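Local coordinates for putative nucleolar GTP-binding protein 1 (Plasmodium falciparum, PDB 2QU8) that binds guanine nucleotide, captured here with GDP, and is probably a nucleolar GTPase of the NOG1 family, at residues I25-P38 and N76-R89. Sequence-based numbering, arbitrary orientation.
Sequences INPHKKTIILSGAP and NKYQIIDTPGLLDR
Gln79 reaches Asn26 and Thr31 because its CG sits between the backbone N and the carbonyl carbon (chi1 58°) and the chain then runs extended. Its NE2 gives two hydrogen bonds. Gln79 NE2 bonds to Thr31 OG1 at 2.8 Å, in the amide plane. The other bond goes to Asn26 O, bent (140° at the hydrogen) and tilted from that plane. A water links Gln79 OE1 to Asn26 N, so both ends of the amide are engaged, which probably fixes its rotation. Thr31 OG1 in turn donates to Lys29 O. Beside the amide, Ile25 CG2 and Ile81 CD1 meet tip to tip at 3.7 Å.

Strands 30-35 and 76-82 run parallel as neighbours in the central sheet of a P-loop GTPase fold. Ile32 N bonds to Gln79 O, and Ile81 N to Ile32 O. On the face carrying Ile32, Lys30 CE lies over one face of the Tyr78 ring, toward its rim, 4.0 Å from the centroid, in a CH-pi contact. Tyr78 OH bonds to Lys204 of helix 192-222. On the same face of the sheet Leu34 CD1 packs on Ile80 CG1.

Past strand 76-82, Leu87 O takes two bonds, from Ser35 OG (2.8 Å) and Gly36 N (3.1 Å). With OG anti to the backbone N (chi1 -180°), the Ser35 hydroxyl meets a lone pair of that carbonyl. Gly36 opens the probable Walker A loop, and the next residue, Ala37, touches GDP.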
loop_
_atom_site.group_PDB
_atom_site.type_symbol
_atom_site.label_atom_id
_atom_site.label_comp_id
_atom_site.label_asym_id
_atom_site.label_seq_id
_atom_site.Cartn_x
_atom_site.Cartn_y
_atom_site.Cartn_z
ATOM N N ILE A 25 -13.312 10.882 2.349
ATOM C CA ILE A 25 -12.676 9.705 2.930
ATOM C C ILE A 25 -12.798 9.798 4.448
ATOM O O ILE A 25 -12.483 10.830 5.035
ATOM C CB ILE A 25 -11.171 9.591 2.556
ATOM C CG1 ILE A 25 -10.982 9.447 1.043
ATOM C CG2 ILE A 25 -10.513 8.408 3.302
ATOM C CD1 ILE A 25 -9.511 9.452 0.603
ATOM N N ASN A 26 -13.252 8.722 5.082
ATOM C CA ASN A 26 -13.197 8.653 6.532
ATOM C C ASN A 26 -11.782 8.288 7.005
ATOM O O ASN A 26 -11.315 7.179 6.756
ATOM C CB ASN A 26 -14.227 7.672 7.080
ATOM C CG ASN A 26 -14.401 7.802 8.578
ATOM O OD1 ASN A 26 -13.443 7.681 9.341
ATOM N ND2 ASN A 26 -15.627 8.061 9.010
ATOM N N PRO A 27 -11.105 9.218 7.703
ATOM C CA PRO A 27 -9.701 9.019 8.101
ATOM C C PRO A 27 -9.505 8.007 9.239
ATOM O O PRO A 27 -8.376 7.575 9.489
ATOM C CB PRO A 27 -9.271 10.415 8.553
ATOM C CG PRO A 27 -10.526 11.029 9.067
ATOM C CD PRO A 27 -11.627 10.515 8.176
ATOM N N HIS A 28 -10.596 7.623 9.899
ATOM C CA HIS A 28 -10.536 6.735 11.061
ATOM C C HIS A 28 -10.757 5.256 10.720
ATOM O O HIS A 28 -10.349 4.374 11.480
ATOM C CB HIS A 28 -11.547 7.186 12.122
ATOM C CG HIS A 28 -11.495 8.652 12.433
ATOM N ND1 HIS A 28 -10.594 9.195 13.324
ATOM C CD2 HIS A 28 -12.249 9.688 11.985
ATOM C CE1 HIS A 28 -10.787 10.501 13.405
ATOM N NE2 HIS A 28 -11.787 10.825 12.604
ATOM N N LYS A 29 -11.391 4.984 9.580
ATOM C CA LYS A 29 -11.648 3.606 9.155
ATOM C C LYS A 29 -10.339 2.918 8.769
ATOM O O LYS A 29 -9.491 3.514 8.113
ATOM C CB LYS A 29 -12.642 3.564 7.983
ATOM C CG LYS A 29 -13.331 2.200 7.767
ATOM C CD LYS A 29 -14.180 2.164 6.492
ATOM C CE LYS A 29 -15.223 1.045 6.520
ATOM N NZ LYS A 29 -15.849 0.777 5.171
ATOM N N LYS A 30 -10.183 1.664 9.186
ATOM C CA LYS A 30 -9.051 0.840 8.765
ATOM C C LYS A 30 -8.950 0.829 7.235
ATOM O O LYS A 30 -9.929 0.549 6.539
ATOM C CB LYS A 30 -9.187 -0.578 9.311
ATOM C CG LYS A 30 -9.171 -0.655 10.833
ATOM C CD LYS A 30 -9.258 -2.096 11.324
ATOM C CE LYS A 30 -10.650 -2.668 11.167
ATOM N NZ LYS A 30 -11.665 -1.891 11.946
ATOM N N THR A 31 -7.765 1.150 6.724
ATOM C CA THR A 31 -7.589 1.379 5.298
ATOM C C THR A 31 -6.364 0.678 4.725
ATOM O O THR A 31 -5.281 0.711 5.314
ATOM C CB THR A 31 -7.455 2.907 5.003
ATOM O OG1 THR A 31 -8.596 3.605 5.512
ATOM C CG2 THR A 31 -7.313 3.189 3.497
ATOM N N ILE A 32 -6.532 0.065 3.560
ATOM C CA ILE A 32 -5.384 -0.278 2.728
ATOM C C ILE A 32 -5.180 0.844 1.692
ATOM O O ILE A 32 -6.080 1.171 0.920
ATOM C CB ILE A 32 -5.537 -1.663 2.051
ATOM C CG1 ILE A 32 -5.678 -2.769 3.112
ATOM C CG2 ILE A 32 -4.341 -1.968 1.170
ATOM C CD1 ILE A 32 -6.178 -4.079 2.531
ATOM N N ILE A 33 -4.000 1.446 1.710
ATOM C CA ILE A 33 -3.654 2.490 0.751
ATOM C C ILE A 33 -2.859 1.856 -0.371
ATOM O O ILE A 33 -1.745 1.384 -0.150
ATOM C CB ILE A 33 -2.826 3.614 1.425
ATOM C CG1 ILE A 33 -3.629 4.227 2.578
ATOM C CG2 ILE A 33 -2.393 4.682 0.381
ATOM C CD1 ILE A 33 -2.771 4.903 3.657
ATOM N N LEU A 34 -3.435 1.825 -1.570
ATOM C CA LEU A 34 -2.738 1.240 -2.709
ATOM C C LEU A 34 -1.759 2.215 -3.345
ATOM O O LEU A 34 -2.079 3.392 -3.559
ATOM C CB LEU A 34 -3.719 0.715 -3.758
ATOM C CG LEU A 34 -4.468 -0.571 -3.403
ATOM C CD1 LEU A 34 -5.680 -0.705 -4.316
ATOM C CD2 LEU A 34 -3.548 -1.791 -3.509
ATOM N N SER A 35 -0.578 1.698 -3.667
ATOM C CA SER A 35 0.471 2.470 -4.325
ATOM C C SER A 35 1.263 1.562 -5.270
ATOM O O SER A 35 1.232 0.340 -5.138
ATOM C CB SER A 35 1.375 3.112 -3.268
ATOM O OG SER A 35 2.411 3.882 -3.858
ATOM N N GLY A 36 1.966 2.160 -6.225
ATOM C CA GLY A 36 2.662 1.406 -7.255
ATOM C C GLY A 36 2.516 2.061 -8.611
ATOM O O GLY A 36 1.597 2.859 -8.822
ATOM N N ALA A 37 3.417 1.721 -9.530
ATOM C CA ALA A 37 3.446 2.314 -10.871
ATOM C C ALA A 37 2.141 2.094 -11.641
ATOM O O ALA A 37 1.346 1.221 -11.276
ATOM C CB ALA A 37 4.626 1.777 -11.655
ATOM N N PRO A 38 1.890 2.920 -12.685
ATOM C CA PRO A 38 0.739 2.645 -13.535
ATOM C C PRO A 38 0.788 1.232 -14.118
ATOM O O PRO A 38 1.858 0.750 -14.490
ATOM C CB PRO A 38 0.865 3.691 -14.650
ATOM C CG PRO A 38 1.632 4.820 -14.015
ATOM C CD PRO A 38 2.627 4.121 -13.131
ATOM N N ASN A 76 -14.698 -6.923 10.936
ATOM C CA ASN A 76 -14.225 -5.550 10.883
ATOM C C ASN A 76 -14.413 -4.953 9.498
ATOM O O ASN A 76 -14.293 -5.643 8.494
ATOM C CB ASN A 76 -12.755 -5.470 11.293
ATOM C CG ASN A 76 -12.535 -5.809 12.753
ATOM O OD1 ASN A 76 -12.531 -4.928 13.609
ATOM N ND2 ASN A 76 -12.358 -7.095 13.046
ATOM N N LYS A 77 -14.712 -3.662 9.457
ATOM C CA LYS A 77 -14.950 -2.969 8.194
ATOM C C LYS A 77 -13.692 -2.259 7.687
ATOM O O LYS A 77 -13.009 -1.552 8.435
ATOM C CB LYS A 77 -16.128 -2.002 8.328
ATOM C CG LYS A 77 -17.489 -2.698 8.442
ATOM C CD LYS A 77 -18.639 -1.699 8.383
ATOM C CE LYS A 77 -18.884 -1.189 6.965
ATOM N NZ LYS A 77 -19.650 0.107 6.967
ATOM N N TYR A 78 -13.393 -2.461 6.409
ATOM C CA TYR A 78 -12.204 -1.883 5.794
ATOM C C TYR A 78 -12.540 -1.050 4.568
ATOM O O TYR A 78 -13.540 -1.286 3.891
ATOM C CB TYR A 78 -11.230 -2.987 5.387
ATOM C CG TYR A 78 -10.570 -3.706 6.546
ATOM C CD1 TYR A 78 -9.339 -3.283 7.038
ATOM C CD2 TYR A 78 -11.172 -4.819 7.141
ATOM C CE1 TYR A 78 -8.729 -3.932 8.106
ATOM C CE2 TYR A 78 -10.562 -5.486 8.209
ATOM C CZ TYR A 78 -9.345 -5.036 8.684
ATOM O OH TYR A 78 -8.737 -5.683 9.742
ATOM N N GLN A 79 -11.691 -0.070 4.293
ATOM C CA GLN A 79 -11.684 0.562 2.985
ATOM C C GLN A 79 -10.346 0.329 2.289
ATOM O O GLN A 79 -9.330 0.076 2.930
ATOM C CB GLN A 79 -12.035 2.044 3.074
ATOM C CG GLN A 79 -11.130 2.869 3.971
ATOM C CD GLN A 79 -11.738 4.215 4.340
ATOM O OE1 GLN A 79 -12.922 4.460 4.104
ATOM N NE2 GLN A 79 -10.928 5.091 4.925
ATOM N N ILE A 80 -10.358 0.380 0.967
ATOM C CA ILE A 80 -9.135 0.269 0.207
ATOM C C ILE A 80 -9.135 1.372 -0.854
ATOM O O ILE A 80 -10.074 1.491 -1.639
ATOM C CB ILE A 80 -8.918 -1.176 -0.354
ATOM C CG1 ILE A 80 -7.630 -1.256 -1.182
ATOM C CG2 ILE A 80 -10.193 -1.709 -1.092
ATOM C CD1 ILE A 80 -7.131 -2.676 -1.432
ATOM N N ILE A 81 -8.095 2.199 -0.833
ATOM C CA ILE A 81 -8.053 3.417 -1.637
ATOM C C ILE A 81 -7.013 3.333 -2.750
ATOM O O ILE A 81 -5.874 2.903 -2.534
ATOM C CB ILE A 81 -7.824 4.671 -0.753
ATOM C CG1 ILE A 81 -8.927 4.766 0.313
ATOM C CG2 ILE A 81 -7.823 5.950 -1.595
ATOM C CD1 ILE A 81 -8.665 5.792 1.386
ATOM N N ASP A 82 -7.425 3.755 -3.941
ATOM C CA ASP A 82 -6.568 3.796 -5.113
ATOM C C ASP A 82 -6.615 5.237 -5.624
ATOM O O ASP A 82 -7.695 5.786 -5.848
ATOM C CB ASP A 82 -7.080 2.798 -6.182
ATOM C CG ASP A 82 -6.163 2.702 -7.410
ATOM O OD1 ASP A 82 -4.932 2.834 -7.268
ATOM O OD2 ASP A 82 -6.672 2.467 -8.529
ATOM N N THR A 83 -5.448 5.852 -5.775
ATOM C CA THR A 83 -5.361 7.234 -6.252
ATOM C C THR A 83 -4.463 7.328 -7.475
ATOM O O THR A 83 -3.326 7.782 -7.370
ATOM C CB THR A 83 -4.833 8.198 -5.158
ATOM O OG1 THR A 83 -3.616 7.682 -4.610
ATOM C CG2 THR A 83 -5.832 8.336 -4.054
ATOM N N PRO A 84 -4.961 6.879 -8.644
ATOM C CA PRO A 84 -4.104 6.953 -9.827
ATOM C C PRO A 84 -3.726 8.410 -10.118
ATOM O O PRO A 84 -4.557 9.312 -9.958
ATOM C CB PRO A 84 -4.968 6.348 -10.944
ATOM C CG PRO A 84 -6.364 6.355 -10.427
ATOM C CD PRO A 84 -6.282 6.302 -8.936
ATOM N N GLY A 85 -2.466 8.627 -10.479
ATOM C CA GLY A 85 -1.943 9.966 -10.724
ATOM C C GLY A 85 -1.218 10.563 -9.532
ATOM O O GLY A 85 -0.416 11.478 -9.699
ATOM N N LEU A 86 -1.484 10.052 -8.327
ATOM C CA LEU A 86 -0.818 10.568 -7.120
ATOM C C LEU A 86 0.228 9.620 -6.521
ATOM O O LEU A 86 1.382 10.002 -6.313
ATOM C CB LEU A 86 -1.843 10.961 -6.053
ATOM C CG LEU A 86 -2.796 12.124 -6.343
ATOM C CD1 LEU A 86 -3.708 12.337 -5.141
ATOM C CD2 LEU A 86 -2.041 13.395 -6.661
ATOM N N LEU A 87 -0.170 8.385 -6.249
ATOM C CA LEU A 87 0.711 7.430 -5.576
ATOM C C LEU A 87 1.301 6.389 -6.526
ATOM O O LEU A 87 1.680 5.277 -6.116
ATOM C CB LEU A 87 -0.026 6.790 -4.391
ATOM C CG LEU A 87 -0.437 7.785 -3.290
ATOM C CD1 LEU A 87 -1.181 7.083 -2.175
ATOM C CD2 LEU A 87 0.781 8.521 -2.730
ATOM N N ASP A 88 1.401 6.775 -7.797
ATOM C CA ASP A 88 1.913 5.902 -8.855
ATOM C C ASP A 88 3.124 6.507 -9.560
ATOM O O ASP A 88 3.625 5.949 -10.539
ATOM C CB ASP A 88 0.810 5.578 -9.881
ATOM C CG ASP A 88 0.209 6.822 -10.528
ATOM O OD1 ASP A 88 0.582 7.963 -10.156
ATOM O OD2 ASP A 88 -0.641 6.650 -11.423
ATOM N N ARG A 89 3.580 7.652 -9.061
ATOM C CA ARG A 89 4.734 8.343 -9.628
ATOM C C ARG A 89 5.436 9.191 -8.563
ATOM O O ARG A 89 4.841 9.524 -7.532
ATOM C CB ARG A 89 4.326 9.192 -10.840
ATOM C CG ARG A 89 3.236 10.223 -10.577
ATOM C CD ARG A 89 2.503 10.569 -11.863
ATOM N NE ARG A 89 1.495 9.556 -12.174
ATOM C CZ ARG A 89 1.063 9.263 -13.397
ATOM N NH1 ARG A 89 1.540 9.914 -14.456
ATOM N NH2 ARG A 89 0.142 8.320 -13.560
HETATM O O HOH W 1 -14.200 6.553 3.678
HETATM O O HOH W 2 -12.585 0.242 10.407
HETATM O O HOH W 3 -3.055 4.178 -5.882
HETATM O O HOH W 4 -3.983 5.470 -2.838
#